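PDB 6DXU: glycosyl hydrolase family 2, TIM barrel domain protein from Parabacteroides merdae ATCC 43184, which probably hydrolyses beta-D-glucuronides, as a glycoside hydrolase family 2 beta-glucuronidase of the human gut microbiome. Local coordinates for residues I638-H643 with I658-N663; V667-N672 with N702-V707. One frame throughout, in Å; residues are numbered along the deposited sequence.

Following the chain from the N terminus, contact 1 comes first: after strand 638-640 the chain leaves for strand 647-649, an edge of the other sheet, before returning as strand 655-662, so the pairing of 638-643 with 658-663 closes a short loop. Strand 666-671 follows almost at once, and contact 2 opens there, closing a longer loop when strand 700-710 returns beside it. The two loops are in series, neither nested nor crossed. They lie in the two sheets of one beta-sandwich, with contact centres about 10 Å apart, and meet in its core: Ile638 CD1 lies 3.6 Å from Ala706 CB, and Ile640 CG1 3.7 Å from the same Ala706 CB.

Contact 1: I638-H643 with I658-N663; sequences IHIYGH and ILVYSN
An antiparallel pairing of two beta strands joins 638-640 to 658-662 in the three-stranded sheet of a beta-sandwich whose five-stranded sheet holds strands 700-710 and 715-726. Strand 638-640 is an outermost strand of the smaller sheet, and the pairing is buried. His639 and Tyr661 form the hydrogen-bonded pair: Tyr661 N reaches His639 O at 2.7 Å in a nearly straight bond, whereas the return bond from His639 N to Tyr661 O is bent and weak. The non-hydrogen-bonded pairs on either side, Ile638 with Ser662 and Ile640 with Val660, turn their side chains to the sandwich core. There the two methyls of Val660 each touch a different isoleucine. CG1, anti to the backbone N (chi1 174°), meets Ile638 CG1 at 3.7 Å, and CG2 meets Ile640 CG1. Ile640 also lies alongside Ile658, the two pointing the same way with their CG2 branches 4.1 Å apart. Ser662 OG sits against Ile638 CB at 3.6 Å, while its hydrogen bond goes to the carbonyl of Met637. His639, Tyr641 and Tyr661 instead face helices 565-579 and 623-632, which cover the other side. Tyr641 OH bonds to Ser566 and Tyr661 OH to Asp573, both on helix 565-579, and His639 NE2 to Glu623 on helix 623-632; these three bonds fasten the sheet to the helices. Tyr641 OH also bonds to His524. Past the strand end Tyr641 N still bonds to Leu659 O at 2.9 Å, and Tyr641 CB rests beside the same oxygen. Beyond it the backbones diverge and a water fills in, accepting from Leu659 N at 3.0 Å and donating to Tyr641 O; this water lies at the edge of the Tyr641 ring, in its plane.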
ATOM      1  N   ILE D 638      62.046 -15.965 -16.849  1.00 25.24           N
ATOM      2  CA  ILE D 638      62.519 -17.262 -16.384  1.00 21.79           C
ATOM      3  C   ILE D 638      62.255 -17.359 -14.892  1.00 21.67           C
ATOM      4  O   ILE D 638      62.536 -16.421 -14.135  1.00 27.41           O
ATOM      5  CB  ILE D 638      64.019 -17.457 -16.724  1.00 25.66           C
ATOM      6  CG1 ILE D 638      64.502 -18.854 -16.315  1.00 24.51           C
ATOM      7  CG2 ILE D 638      64.873 -16.357 -16.095  1.00 26.55           C
ATOM      8  CD1 ILE D 638      65.897 -19.200 -16.926  1.00 26.88           C
ATOM      9  N   HIS D 639      61.700 -18.482 -14.452  1.00 22.35           N
ATOM     10  CA  HIS D 639      61.272 -18.621 -13.060  1.00 24.15           C
ATOM     11  C   HIS D 639      61.527 -20.044 -12.601  1.00 22.13           C
ATOM     12  O   HIS D 639      60.855 -20.973 -13.063  1.00 26.58           O
ATOM     13  CB  HIS D 639      59.790 -18.272 -12.885  1.00 23.58           C
ATOM     14  CG  HIS D 639      59.312 -18.392 -11.468  1.00 23.47           C
ATOM     15  ND1 HIS D 639      59.392 -17.351 -10.568  1.00 24.82           N
ATOM     16  CD2 HIS D 639      58.768 -19.432 -10.792  1.00 22.23           C
ATOM     17  CE1 HIS D 639      58.914 -17.743  -9.399  1.00 25.53           C
ATOM     18  NE2 HIS D 639      58.531 -19.003  -9.509  1.00 25.68           N
ATOM     19  N   ILE D 640      62.490 -20.216 -11.695  1.00 22.99           N
ATOM     20  CA  ILE D 640      62.664 -21.500 -11.026  1.00 24.23           C
ATOM     21  C   ILE D 640      61.519 -21.707 -10.049  1.00 22.99           C
ATOM     22  O   ILE D 640      61.256 -20.846  -9.196  1.00 22.62           O
ATOM     23  CB  ILE D 640      64.002 -21.549 -10.270  1.00 21.47           C
ATOM     24  CG1 ILE D 640      65.191 -21.233 -11.194  1.00 23.89           C
ATOM     25  CG2 ILE D 640      64.145 -22.904  -9.601  1.00 22.44           C
ATOM     26  CD1 ILE D 640      66.414 -20.698 -10.422  1.00 27.61           C
ATOM     27  N   TYR D 641      60.852 -22.863 -10.135  1.00 22.21           N
ATOM     28  CA  TYR D 641      59.799 -23.155  -9.170  1.00 26.23           C
ATOM     29  C   TYR D 641      60.407 -23.271  -7.779  1.00 30.36           C
ATOM     30  O   TYR D 641      61.419 -23.955  -7.587  1.00 26.52           O
ATOM     31  CB  TYR D 641      59.039 -24.441  -9.534  1.00 22.60           C
ATOM     32  CG  TYR D 641      58.043 -24.858  -8.467  1.00 24.07           C
ATOM     33  CD1 TYR D 641      56.741 -24.348  -8.450  1.00 23.18           C
ATOM     34  CD2 TYR D 641      58.408 -25.748  -7.462  1.00 25.03           C
ATOM     35  CE1 TYR D 641      55.842 -24.719  -7.459  1.00 25.97           C
ATOM     36  CE2 TYR D 641      57.514 -26.119  -6.472  1.00 27.44           C
ATOM     37  CZ  TYR D 641      56.233 -25.605  -6.479  1.00 24.73           C
ATOM     38  OH  TYR D 641      55.355 -25.989  -5.494  1.00 23.34           O
ATOM     39  N   GLY D 642      59.783 -22.597  -6.810  1.00 24.04           N
ATOM     40  CA  GLY D 642      60.176 -22.743  -5.419  1.00 24.13           C
ATOM     41  C   GLY D 642      60.696 -21.475  -4.775  1.00 25.05           C
ATOM     42  O   GLY D 642      61.457 -21.536  -3.805  1.00 25.09           O
ATOM     43  N   HIS D 643      60.291 -20.309  -5.286  1.00 26.13           N
ATOM     44  CA  HIS D 643      60.696 -19.065  -4.635  1.00 28.49           C
ATOM     45  C   HIS D 643      60.209 -18.987  -3.190  1.00 28.40           C
ATOM     46  O   HIS D 643      60.910 -18.427  -2.338  1.00 29.97           O
ATOM     47  CB  HIS D 643      60.182 -17.867  -5.429  1.00 27.42           C
ATOM     48  CG  HIS D 643      61.052 -17.496  -6.587  1.00 30.86           C
ATOM     49  ND1 HIS D 643      61.668 -16.269  -6.691  1.00 35.65           N
ATOM     50  CD2 HIS D 643      61.433 -18.201  -7.679  1.00 27.62           C
ATOM     51  CE1 HIS D 643      62.375 -16.224  -7.806  1.00 34.38           C
ATOM     52  NE2 HIS D 643      62.248 -17.383  -8.426  1.00 29.39           N
ATOM     53  N   ILE D 658      63.862 -30.373 -10.281  1.00 24.48           N
ATOM     54  CA  ILE D 658      63.798 -28.919 -10.324  1.00 25.68           C
ATOM     55  C   ILE D 658      63.104 -28.535 -11.622  1.00 30.93           C
ATOM     56  O   ILE D 658      63.518 -28.979 -12.702  1.00 26.37           O
ATOM     57  CB  ILE D 658      65.200 -28.282 -10.249  1.00 25.73           C
ATOM     58  CG1 ILE D 658      65.873 -28.622  -8.909  1.00 27.26           C
ATOM     59  CG2 ILE D 658      65.116 -26.774 -10.456  1.00 23.35           C
ATOM     60  CD1 ILE D 658      67.330 -28.166  -8.834  1.00 23.85           C
ATOM     61  N   LEU D 659      62.036 -27.743 -11.514  1.00 25.75           N
ATOM     62  CA  LEU D 659      61.274 -27.258 -12.657  1.00 22.12           C
ATOM     63  C   LEU D 659      61.575 -25.785 -12.876  1.00 22.24           C
ATOM     64  O   LEU D 659      61.651 -25.011 -11.919  1.00 25.87           O
ATOM     65  CB  LEU D 659      59.759 -27.445 -12.432  1.00 23.98           C
ATOM     66  CG  LEU D 659      59.262 -28.846 -12.091  1.00 29.84           C
ATOM     67  CD1 LEU D 659      57.746 -28.860 -11.916  1.00 30.26           C
ATOM     68  CD2 LEU D 659      59.709 -29.838 -13.159  1.00 30.93           C
ATOM     69  N   VAL D 660      61.725 -25.389 -14.134  1.00 23.74           N
ATOM     70  CA  VAL D 660      61.900 -23.988 -14.498  1.00 24.27           C
ATOM     71  C   VAL D 660      60.794 -23.615 -15.477  1.00 27.24           C
ATOM     72  O   VAL D 660      60.595 -24.303 -16.486  1.00 26.80           O
ATOM     73  CB  VAL D 660      63.293 -23.728 -15.097  1.00 23.72           C
ATOM     74  CG1 VAL D 660      63.405 -22.301 -15.617  1.00 25.81           C
ATOM     75  CG2 VAL D 660      64.359 -24.002 -14.036  1.00 24.23           C
ATOM     76  N   TYR D 661      60.059 -22.546 -15.164  1.00 26.23           N
ATOM     77  CA  TYR D 661      59.006 -22.042 -16.046  1.00 21.73           C
ATOM     78  C   TYR D 661      59.545 -20.809 -16.757  1.00 24.30           C
ATOM     79  O   TYR D 661      59.866 -19.798 -16.125  1.00 26.01           O
ATOM     80  CB  TYR D 661      57.707 -21.789 -15.265  1.00 22.13           C
ATOM     81  CG  TYR D 661      57.049 -23.115 -14.982  1.00 21.05           C
ATOM     82  CD1 TYR D 661      56.318 -23.766 -15.969  1.00 20.72           C
ATOM     83  CD2 TYR D 661      57.255 -23.779 -13.777  1.00 21.72           C
ATOM     84  CE1 TYR D 661      55.757 -25.012 -15.750  1.00 22.25           C
ATOM     85  CE2 TYR D 661      56.690 -25.026 -13.541  1.00 22.53           C
ATOM     86  CZ  TYR D 661      55.944 -25.639 -14.543  1.00 23.05           C
ATOM     87  OH  TYR D 661      55.391 -26.880 -14.339  1.00 24.21           O
ATOM     88  N   SER D 662      59.696 -20.918 -18.074  1.00 23.40           N
ATOM     89  CA  SER D 662      60.381 -19.899 -18.848  1.00 22.45           C
ATOM     90  C   SER D 662      59.860 -19.963 -20.268  1.00 22.65           C
ATOM     91  O   SER D 662      59.457 -21.032 -20.742  1.00 22.27           O
ATOM     92  CB  SER D 662      61.907 -20.116 -18.814  1.00 24.16           C
ATOM     93  OG  SER D 662      62.594 -19.157 -19.601  1.00 25.02           O
ATOM     94  N   ASN D 663      59.836 -18.810 -20.937  1.00 20.61           N
ATOM     95  CA  ASN D 663      59.543 -18.780 -22.362  1.00 26.64           C
ATOM     96  C   ASN D 663      60.813 -18.724 -23.194  1.00 29.82           C
ATOM     97  O   ASN D 663      60.737 -18.573 -24.418  1.00 32.03           O
ATOM     98  CB  ASN D 663      58.625 -17.598 -22.716  1.00 21.68           C
ATOM     99  CG  ASN D 663      59.158 -16.273 -22.222  1.00 26.75           C
ATOM    100  OD1 ASN D 663      60.273 -16.189 -21.694  1.00 29.04           O
ATOM    101  ND2 ASN D 663      58.374 -15.221 -22.406  1.00 24.11           N
TER
HETATM  102  O   HOH W   1      61.681 -26.783  -8.747  1.00 31.40           O

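Contact 2: V667-N672 with N702-V707; sequences VELFVN and NEIRAV
Leu669 fits closely against Ile704 and Ala706 on the buried face of this antiparallel pair. Its CD1 lies 3.7 Å from Ile704 CG2, the two side chains running side by side, and also touches Ala706 CB. Leu669 CG stands anti to the backbone N (chi1 -167°), which brings CD1 against Arg705 O, 3.5 Å away. Val667 CG1 also touches Ala706 CB, at 4.1 Å, and Trp693 and Ile638 close over this layer. The opposite face is looser and partly exposed. Phe670 CE2 meets Val707 CG2 at 3.9 Å, with Arg705 O at the ring edge, while Arg705 NH2 forms a 3.3 Å salt bridge with Glu703 OE2, meeting it from above the carboxylate plane. Where exposed Asn672 leaves the strand, its amide bridges to the first two residues of 702-707: OD1 accepts from Glu703 N at 3.0 Å, and ND2 donates to Asn702 OD1 at 2.9 Å, nearly in its own amide plane. Asn702 OD1 also accepts from Gln698 N. Hydrogen-bonded pairs Glu668-Val707 and Phe670-Arg705 (Phe670 N to Arg705 O, 2.7 Å) alternate with non-hydrogen-bonded Leu669-Ala706 and Val671-Ile704. One apolar, buried face and one mixed, partly exposed face typify a beta-sandwich sheet.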
ATOM      1  N   VAL D 667      67.672 -23.105 -21.697  1.00 28.75           N
ATOM      2  CA  VAL D 667      67.975 -22.728 -20.324  1.00 27.67           C
ATOM      3  C   VAL D 667      69.077 -23.637 -19.802  1.00 28.81           C
ATOM      4  O   VAL D 667      69.040 -24.854 -20.013  1.00 31.17           O
ATOM      5  CB  VAL D 667      66.730 -22.823 -19.412  1.00 28.62           C
ATOM      6  CG1 VAL D 667      67.120 -22.598 -17.949  1.00 26.16           C
ATOM      7  CG2 VAL D 667      65.664 -21.817 -19.853  1.00 28.94           C
ATOM      8  N   GLU D 668      70.054 -23.047 -19.123  1.00 29.34           N
ATOM      9  CA  GLU D 668      71.048 -23.798 -18.364  1.00 33.77           C
ATOM     10  C   GLU D 668      70.778 -23.625 -16.875  1.00 27.09           C
ATOM     11  O   GLU D 668      70.580 -22.501 -16.401  1.00 29.99           O
ATOM     12  CB  GLU D 668      72.470 -23.344 -18.707  1.00 27.14           C
ATOM     13  CG  GLU D 668      73.551 -24.169 -18.015  1.00 30.99           C
ATOM     14  CD  GLU D 668      74.929 -23.938 -18.610  1.00 38.02           C
ATOM     15  OE1 GLU D 668      75.854 -24.721 -18.294  1.00 33.93           O
ATOM     16  OE2 GLU D 668      75.085 -22.953 -19.362  1.00 34.17           O
ATOM     17  N   LEU D 669      70.776 -24.734 -16.142  1.00 27.41           N
ATOM     18  CA  LEU D 669      70.608 -24.721 -14.697  1.00 26.82           C
ATOM     19  C   LEU D 669      71.947 -24.924 -13.994  1.00 33.08           C
ATOM     20  O   LEU D 669      72.747 -25.772 -14.394  1.00 30.35           O
ATOM     21  CB  LEU D 669      69.639 -25.818 -14.256  1.00 29.40           C
ATOM     22  CG  LEU D 669      69.122 -25.758 -12.815  1.00 31.14           C
ATOM     23  CD1 LEU D 669      68.128 -24.615 -12.656  1.00 29.24           C
ATOM     24  CD2 LEU D 669      68.464 -27.079 -12.439  1.00 26.84           C
ATOM     25  N   PHE D 670      72.162 -24.175 -12.913  1.00 30.05           N
ATOM     26  CA  PHE D 670      73.344 -24.302 -12.069  1.00 31.71           C
ATOM     27  C   PHE D 670      72.906 -24.564 -10.638  1.00 32.37           C
ATOM     28  O   PHE D 670      72.019 -23.873 -10.124  1.00 34.84           O
ATOM     29  CB  PHE D 670      74.193 -23.035 -12.103  1.00 26.83           C
ATOM     30  CG  PHE D 670      74.687 -22.662 -13.468  1.00 30.53           C
ATOM     31  CD1 PHE D 670      75.976 -23.000 -13.867  1.00 31.84           C
ATOM     32  CD2 PHE D 670      73.881 -21.949 -14.346  1.00 33.86           C
ATOM     33  CE1 PHE D 670      76.445 -22.657 -15.129  1.00 30.99           C
ATOM     34  CE2 PHE D 670      74.347 -21.596 -15.608  1.00 34.73           C
ATOM     35  CZ  PHE D 670      75.633 -21.951 -15.997  1.00 33.23           C
ATOM     36  N   VAL D 671      73.518 -25.553  -9.991  1.00 28.60           N
ATOM     37  CA  VAL D 671      73.268 -25.826  -8.578  1.00 26.85           C
ATOM     38  C   VAL D 671      74.585 -25.648  -7.840  1.00 35.31           C
ATOM     39  O   VAL D 671      75.548 -26.384  -8.096  1.00 30.58           O
ATOM     40  CB  VAL D 671      72.684 -27.227  -8.351  1.00 29.32           C
ATOM     41  CG1 VAL D 671      72.584 -27.525  -6.853  1.00 28.13           C
ATOM     42  CG2 VAL D 671      71.309 -27.333  -9.011  1.00 33.01           C
ATOM     43  N   ASN D 672      74.636 -24.655  -6.946  1.00 30.64           N
ATOM     44  CA  ASN D 672      75.869 -24.292  -6.238  1.00 28.27           C
ATOM     45  C   ASN D 672      77.008 -24.003  -7.218  1.00 35.47           C
ATOM     46  O   ASN D 672      78.168 -24.366  -6.993  1.00 32.71           O
ATOM     47  CB  ASN D 672      76.239 -25.382  -5.241  1.00 32.04           C
ATOM     48  CG  ASN D 672      75.147 -25.584  -4.212  1.00 30.04           C
ATOM     49  OD1 ASN D 672      74.597 -24.609  -3.703  1.00 30.12           O
ATOM     50  ND2 ASN D 672      74.786 -26.835  -3.941  1.00 29.14           N
ATOM     51  N   ASN D 702      71.463 -24.340  -0.423  1.00 25.99           N
ATOM     52  CA  ASN D 702      71.823 -24.492  -1.827  1.00 28.25           C
ATOM     53  C   ASN D 702      71.392 -23.262  -2.611  1.00 31.06           C
ATOM     54  O   ASN D 702      70.360 -22.656  -2.315  1.00 29.15           O
ATOM     55  CB  ASN D 702      71.175 -25.730  -2.437  1.00 27.74           C
ATOM     56  CG  ASN D 702      71.629 -27.002  -1.766  1.00 30.34           C
ATOM     57  OD1 ASN D 702      72.527 -27.688  -2.257  1.00 33.67           O
ATOM     58  ND2 ASN D 702      71.024 -27.320  -0.635  1.00 27.10           N
ATOM     59  N   GLU D 703      72.165 -22.906  -3.633  1.00 26.42           N
ATOM     60  CA  GLU D 703      71.792 -21.815  -4.526  1.00 32.91           C
ATOM     61  C   GLU D 703      71.549 -22.384  -5.911  1.00 34.37           C
ATOM     62  O   GLU D 703      72.433 -23.015  -6.492  1.00 33.32           O
ATOM     63  CB  GLU D 703      72.847 -20.704  -4.564  1.00 35.36           C
ATOM     64  CG  GLU D 703      72.548 -19.616  -5.613  1.00 32.55           C
ATOM     65  CD  GLU D 703      73.460 -18.402  -5.487  1.00 41.55           C
ATOM     66  OE1 GLU D 703      73.439 -17.794  -4.390  1.00 41.15           O
ATOM     67  OE2 GLU D 703      74.172 -18.047  -6.462  1.00 37.37           O
ATOM     68  N   ILE D 704      70.336 -22.175  -6.422  1.00 29.23           N
ATOM     69  CA  ILE D 704      69.921 -22.660  -7.731  1.00 25.47           C
ATOM     70  C   ILE D 704      69.769 -21.461  -8.645  1.00 29.29           C
ATOM     71  O   ILE D 704      69.060 -20.503  -8.315  1.00 29.41           O
ATOM     72  CB  ILE D 704      68.613 -23.468  -7.646  1.00 32.26           C
ATOM     73  CG1 ILE D 704      68.783 -24.643  -6.680  1.00 30.75           C
ATOM     74  CG2 ILE D 704      68.172 -23.938  -9.034  1.00 26.75           C
ATOM     75  CD1 ILE D 704      68.181 -24.412  -5.311  1.00 37.38           C
ATOM     76  N   ARG D 705      70.449 -21.508  -9.784  1.00 29.84           N
ATOM     77  CA  ARG D 705      70.452 -20.418 -10.739  1.00 27.53           C
ATOM     78  C   ARG D 705      70.097 -20.970 -12.108  1.00 31.27           C
ATOM     79  O   ARG D 705      70.532 -22.063 -12.484  1.00 32.73           O
ATOM     80  CB  ARG D 705      71.828 -19.710 -10.767  1.00 28.26           C
ATOM     81  CG  ARG D 705      71.927 -18.564 -11.773  1.00 34.32           C
ATOM     82  CD  ARG D 705      73.309 -17.916 -11.747  1.00 44.16           C
ATOM     83  NE  ARG D 705      73.653 -17.420 -10.417  1.00 44.79           N
ATOM     84  CZ  ARG D 705      73.475 -16.163 -10.021  1.00 52.10           C
ATOM     85  NH1 ARG D 705      72.958 -15.270 -10.859  1.00 56.54           N
ATOM     86  NH2 ARG D 705      73.807 -15.797  -8.787  1.00 53.69           N
ATOM     87  N   ALA D 706      69.307 -20.209 -12.851  1.00 28.21           N
ATOM     88  CA  ALA D 706      68.875 -20.610 -14.175  1.00 24.68           C
ATOM     89  C   ALA D 706      69.169 -19.450 -15.106  1.00 24.53           C
ATOM     90  O   ALA D 706      68.865 -18.300 -14.782  1.00 28.09           O
ATOM     91  CB  ALA D 706      67.380 -20.975 -14.183  1.00 24.87           C
ATOM     92  N   VAL D 707      69.774 -19.746 -16.252  1.00 28.23           N
ATOM     93  CA  VAL D 707      70.121 -18.734 -17.240  1.00 23.33           C
ATOM     94  C   VAL D 707      69.461 -19.128 -18.545  1.00 29.25           C
ATOM     95  O   VAL D 707      69.617 -20.266 -19.003  1.00 32.96           O
ATOM     96  CB  VAL D 707      71.650 -18.601 -17.417  1.00 27.91           C
ATOM     97  CG1 VAL D 707      71.973 -17.509 -18.447  1.00 29.30           C
ATOM     98  CG2 VAL D 707      72.313 -18.301 -16.087  1.00 32.59           C
TER
HETATM   99  O   HOH W   2      74.168 -22.003  -8.596  1.00 26.46           O